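Local coordinates for protein beta-mannosidase (Trichoderma harzianum, PDB 4CVU) that probably removes terminal beta-linked mannose from the non-reducing ends of oligosaccharides by hydrolysis, as a fungal glycoside hydrolase family 2 enzyme, at residues A[442-453]-A[480-490]. Numbering follows the deposited sequence.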
loop_
_atom_site.group_PDB
_atom_site.type_symbol
_atom_site.label_atom_id
_atom_site.label_comp_id
_atom_site.label_asym_id
_atom_site.label_seq_id
_atom_site.Cartn_x
_atom_site.Cartn_y
_atom_site.Cartn_z
ATOM N N LEU A 442 30.614 10.538 -20.573
ATOM C CA LEU A 442 30.469 11.924 -21.024
ATOM C C LEU A 442 29.108 12.453 -20.660
ATOM O O LEU A 442 28.112 11.721 -20.834
ATOM C CB LEU A 442 30.651 12.015 -22.568
ATOM C CG LEU A 442 32.099 11.804 -23.028
ATOM C CD1 LEU A 442 32.195 11.740 -24.562
ATOM C CD2 LEU A 442 32.976 12.928 -22.508
ATOM N N LEU A 443 29.042 13.685 -20.135
ATOM C CA LEU A 443 27.807 14.339 -19.787
ATOM C C LEU A 443 27.501 15.533 -20.695
ATOM O O LEU A 443 28.042 16.623 -20.512
ATOM C CB LEU A 443 27.813 14.816 -18.320
ATOM C CG LEU A 443 27.873 13.718 -17.302
ATOM C CD1 LEU A 443 27.757 14.208 -15.872
ATOM C CD2 LEU A 443 26.891 12.624 -17.632
ATOM N N TRP A 444 26.613 15.339 -21.640
ATOM C CA TRP A 444 26.131 16.421 -22.429
ATOM C C TRP A 444 25.179 17.203 -21.551
ATOM O O TRP A 444 24.139 16.723 -21.279
ATOM C CB TRP A 444 25.446 15.844 -23.650
ATOM C CG TRP A 444 24.344 16.598 -24.304
ATOM C CD1 TRP A 444 23.648 17.676 -23.852
ATOM C CD2 TRP A 444 23.836 16.332 -25.599
ATOM N NE1 TRP A 444 22.725 18.060 -24.760
ATOM C CE2 TRP A 444 22.814 17.256 -25.849
ATOM C CE3 TRP A 444 24.104 15.361 -26.543
ATOM C CZ2 TRP A 444 22.087 17.267 -27.036
ATOM C CZ3 TRP A 444 23.390 15.385 -27.731
ATOM C CH2 TRP A 444 22.390 16.304 -27.952
ATOM N N SER A 445 25.496 18.443 -21.228
ATOM C CA SER A 445 24.776 19.213 -20.272
ATOM C C SER A 445 23.994 20.367 -20.849
ATOM O O SER A 445 24.268 20.802 -21.958
ATOM C CB SER A 445 25.692 19.685 -19.146
ATOM O OG SER A 445 26.415 18.594 -18.692
ATOM N N GLU A 446 22.996 20.814 -20.096
ATOM C CA GLU A 446 22.048 21.799 -20.622
ATOM C C GLU A 446 21.699 22.848 -19.582
ATOM O O GLU A 446 21.782 22.603 -18.379
ATOM C CB GLU A 446 20.783 21.095 -21.157
ATOM C CG GLU A 446 21.106 20.150 -22.320
ATOM C CD GLU A 446 19.911 19.643 -23.146
ATOM O OE1 GLU A 446 18.736 19.798 -22.787
ATOM O OE2 GLU A 446 20.176 19.044 -24.195
ATOM N N PHE A 447 21.326 24.031 -20.059
ATOM C CA PHE A 447 20.802 25.084 -19.201
ATOM C C PHE A 447 19.304 24.862 -18.933
ATOM O O PHE A 447 18.596 24.316 -19.783
ATOM C CB PHE A 447 21.026 26.464 -19.840
ATOM C CG PHE A 447 22.482 26.809 -20.119
ATOM C CD1 PHE A 447 23.519 26.296 -19.361
ATOM C CD2 PHE A 447 22.793 27.703 -21.139
ATOM C CE1 PHE A 447 24.826 26.641 -19.621
ATOM C CE2 PHE A 447 24.107 28.059 -21.405
ATOM C CZ PHE A 447 25.131 27.517 -20.645
ATOM N N GLN A 448 18.790 25.316 -17.774
ATOM C CA GLN A 448 17.436 24.907 -17.359
ATOM C C GLN A 448 16.296 25.634 -18.076
ATOM O O GLN A 448 15.579 26.430 -17.506
ATOM C CB GLN A 448 17.314 24.952 -15.825
ATOM C CG GLN A 448 18.421 24.190 -15.113
ATOM C CD GLN A 448 18.579 22.770 -15.612
ATOM O OE1 GLN A 448 17.602 22.076 -15.827
ATOM N NE2 GLN A 448 19.810 22.320 -15.768
ATOM N N PHE A 449 16.145 25.367 -19.364
ATOM C CA PHE A 449 15.082 25.954 -20.135
ATOM C C PHE A 449 14.494 24.872 -21.067
ATOM O O PHE A 449 15.242 24.191 -21.767
ATOM C CB PHE A 449 15.614 27.120 -20.971
ATOM C CG PHE A 449 16.226 28.222 -20.157
ATOM C CD1 PHE A 449 15.443 29.286 -19.696
ATOM C CD2 PHE A 449 17.588 28.213 -19.865
ATOM C CE1 PHE A 449 16.030 30.326 -18.958
ATOM C CE2 PHE A 449 18.160 29.221 -19.123
ATOM C CZ PHE A 449 17.371 30.287 -18.664
ATOM N N SER A 450 13.163 24.719 -21.077
ATOM C CA SER A 450 12.591 23.489 -21.616
ATOM C C SER A 450 11.109 23.517 -22.061
ATOM O O SER A 450 10.212 23.758 -21.261
ATOM C CB SER A 450 12.850 22.365 -20.584
ATOM O OG SER A 450 12.390 21.109 -21.044
ATOM N N ASP A 451 10.890 23.302 -23.359
ATOM C CA ASP A 451 9.585 23.040 -23.914
ATOM C C ASP A 451 8.574 24.178 -23.679
ATOM O O ASP A 451 7.379 23.956 -23.500
ATOM C CB ASP A 451 9.055 21.724 -23.338
ATOM C CG ASP A 451 7.923 21.139 -24.162
ATOM O OD1 ASP A 451 7.795 21.470 -25.374
ATOM O OD2 ASP A 451 7.134 20.345 -23.584
ATOM N N THR A 452 9.084 25.393 -23.672
ATOM C CA THR A 452 8.261 26.583 -23.690
ATOM C C THR A 452 9.191 27.728 -24.036
ATOM O O THR A 452 10.417 27.542 -24.111
ATOM C CB THR A 452 7.559 26.822 -22.340
ATOM O OG1 THR A 452 6.523 27.817 -22.486
ATOM C CG2 THR A 452 8.561 27.204 -21.264
ATOM N N LEU A 453 8.600 28.899 -24.279
ATOM C CA LEU A 453 9.370 30.111 -24.544
ATOM C C LEU A 453 9.397 30.925 -23.276
ATOM O O LEU A 453 8.526 30.769 -22.445
ATOM C CB LEU A 453 8.785 30.901 -25.722
ATOM C CG LEU A 453 8.834 30.178 -27.077
ATOM C CD1 LEU A 453 8.349 31.088 -28.200
ATOM C CD2 LEU A 453 10.222 29.658 -27.418
ATOM N N SER A 480 34.244 15.039 -17.359
ATOM C CA SER A 480 33.033 14.423 -17.947
ATOM C C SER A 480 32.162 15.417 -18.743
ATOM O O SER A 480 31.397 15.013 -19.611
ATOM C CB SER A 480 32.210 13.804 -16.833
ATOM O OG SER A 480 31.513 14.828 -16.174
ATOM N N LEU A 481 32.269 16.707 -18.451
ATOM C CA LEU A 481 31.425 17.712 -19.076
ATOM C C LEU A 481 31.754 17.742 -20.550
ATOM O O LEU A 481 32.902 17.881 -20.925
ATOM C CB LEU A 481 31.651 19.092 -18.445
ATOM C CG LEU A 481 30.934 20.279 -19.109
ATOM C CD1 LEU A 481 29.422 20.096 -19.061
ATOM C CD2 LEU A 481 31.334 21.620 -18.466
ATOM N N ALA A 482 30.744 17.605 -21.394
ATOM C CA ALA A 482 30.998 17.387 -22.811
ATOM C C ALA A 482 30.503 18.492 -23.738
ATOM O O ALA A 482 30.943 18.595 -24.895
ATOM C CB ALA A 482 30.403 16.056 -23.195
ATOM N N CYS A 483 29.603 19.319 -23.241
ATOM C CA CYS A 483 29.026 20.410 -24.015
ATOM C C CYS A 483 27.980 21.104 -23.145
ATOM O O CYS A 483 27.583 20.573 -22.095
ATOM C CB CYS A 483 28.358 19.930 -25.310
ATOM S SG CYS A 483 26.916 18.828 -25.069
ATOM N N TRP A 484 27.592 22.307 -23.563
ATOM C CA TRP A 484 26.457 23.002 -23.003
ATOM C C TRP A 484 25.496 23.297 -24.126
ATOM O O TRP A 484 25.893 23.802 -25.175
ATOM C CB TRP A 484 26.853 24.337 -22.362
ATOM C CG TRP A 484 27.438 24.193 -21.030
ATOM C CD1 TRP A 484 28.727 24.418 -20.692
ATOM C CD2 TRP A 484 26.762 23.792 -19.822
ATOM N NE1 TRP A 484 28.903 24.206 -19.345
ATOM C CE2 TRP A 484 27.718 23.802 -18.790
ATOM C CE3 TRP A 484 25.440 23.397 -19.521
ATOM C CZ2 TRP A 484 27.410 23.460 -17.474
ATOM C CZ3 TRP A 484 25.128 23.077 -18.207
ATOM C CH2 TRP A 484 26.106 23.083 -17.203
ATOM N N MET A 485 24.230 22.991 -23.906
ATOM C CA MET A 485 23.198 23.395 -24.830
ATOM C C MET A 485 22.217 24.250 -24.047
ATOM O O MET A 485 22.026 24.062 -22.814
ATOM C CB MET A 485 22.565 22.180 -25.533
ATOM C CG MET A 485 23.606 21.290 -26.246
ATOM S SD MET A 485 23.041 20.582 -27.820
ATOM C CE MET A 485 24.480 19.599 -28.246
ATOM N N GLY A 486 21.684 25.249 -24.739
ATOM C CA GLY A 486 20.911 26.339 -24.114
ATOM C C GLY A 486 19.573 25.911 -23.540
ATOM O O GLY A 486 19.039 26.535 -22.601
ATOM N N GLY A 487 19.029 24.813 -24.069
ATOM C CA GLY A 487 17.735 24.333 -23.593
ATOM C C GLY A 487 17.065 23.338 -24.501
ATOM O O GLY A 487 17.493 23.098 -25.646
ATOM N N ASN A 488 15.992 22.770 -24.000
ATOM C CA ASN A 488 15.346 21.650 -24.659
ATOM C C ASN A 488 14.225 22.090 -25.587
ATOM O O ASN A 488 13.346 22.802 -25.212
ATOM C CB ASN A 488 14.888 20.662 -23.575
ATOM C CG ASN A 488 13.962 19.597 -24.097
ATOM O OD1 ASN A 488 14.349 18.786 -24.913
ATOM N ND2 ASN A 488 12.708 19.629 -23.662
ATOM N N GLU A 489 14.287 21.596 -26.822
ATOM C CA GLU A 489 13.219 21.731 -27.842
ATOM C C GLU A 489 12.751 23.128 -28.311
ATOM O O GLU A 489 11.561 23.395 -28.344
ATOM C CB GLU A 489 12.001 20.901 -27.429
ATOM C CG GLU A 489 11.958 19.540 -28.126
ATOM C CD GLU A 489 11.493 18.414 -27.224
ATOM O OE1 GLU A 489 10.809 18.708 -26.206
ATOM O OE2 GLU A 489 11.802 17.218 -27.559
ATOM N N PHE A 490 13.684 23.993 -28.684
ATOM C CA PHE A 490 13.353 25.292 -29.129
ATOM C C PHE A 490 13.137 25.321 -30.641
ATOM O O PHE A 490 12.042 25.414 -31.070
ATOM C CB PHE A 490 14.461 26.256 -28.728
ATOM C CG PHE A 490 14.344 26.696 -27.328
ATOM C CD1 PHE A 490 14.740 25.879 -26.301
ATOM C CD2 PHE A 490 13.733 27.873 -27.029
ATOM C CE1 PHE A 490 14.561 26.274 -25.002
ATOM C CE2 PHE A 490 13.550 28.289 -25.730
ATOM C CZ PHE A 490 13.976 27.486 -24.707
#
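Trp444 presents one face of its indole to Cys483 and Met485. Cys483 SG sits over the five-membered ring, 3.5 Å from Trp444 CG. Met485 CE lies over the six-membered ring, 3.9 Å from its centroid, in a CH-pi contact. Strands 442-446 and 481-485 are parallel neighbours, linked through helix 458-475 as a beta-alpha-beta unit, consistent with the third and fourth strands of the family's (beta/alpha)8 barrel. If an alanine replaced Trp444, the two sulfur side chains would probably lose the surface they pack on and Glu446 one of its donors.

On the other face of the sheet, toward the surrounding helices, the Trp484 ring lies between two groups. Ser445 CB covers one face and Phe447 CE1 the opposite one, 3.3 Å from Trp484 CE3. The Phe447 and Trp484 planes are 29° apart and slid past each other. Phe447 also reaches Ile468 and Val472 of helix 458-475.

Backbone bonds join the strands, among them Met485 N to Ser445 O at 2.9 Å. The last is Phe447 N to Met485 O.

Polar groups gather toward the C-terminal ends. Trp444 NE1 donates to the anti lone pair of Glu446 OE2 at 2.8 Å, tilted from the indole plane. That carboxylate also pairs with Arg420, which holds Asn488 OD1 too. Beyond the strands a single further bridge forms, where Asn488 N donates to Phe449 O. Gly487 CA packs close against that carbonyl oxygen, and a CB would clash with it. The Asn488-Glu489 sequence matches the asparagine-glutamate pattern of clan GH-A. With CG anti to the backbone N (chi1 168°), the Asn488 amide reaches Ser450, whose hydroxyl donates to Ser423 O. Asn488 ND2 meets Ser450 OG at 3.0 Å, 19° out of the amide plane.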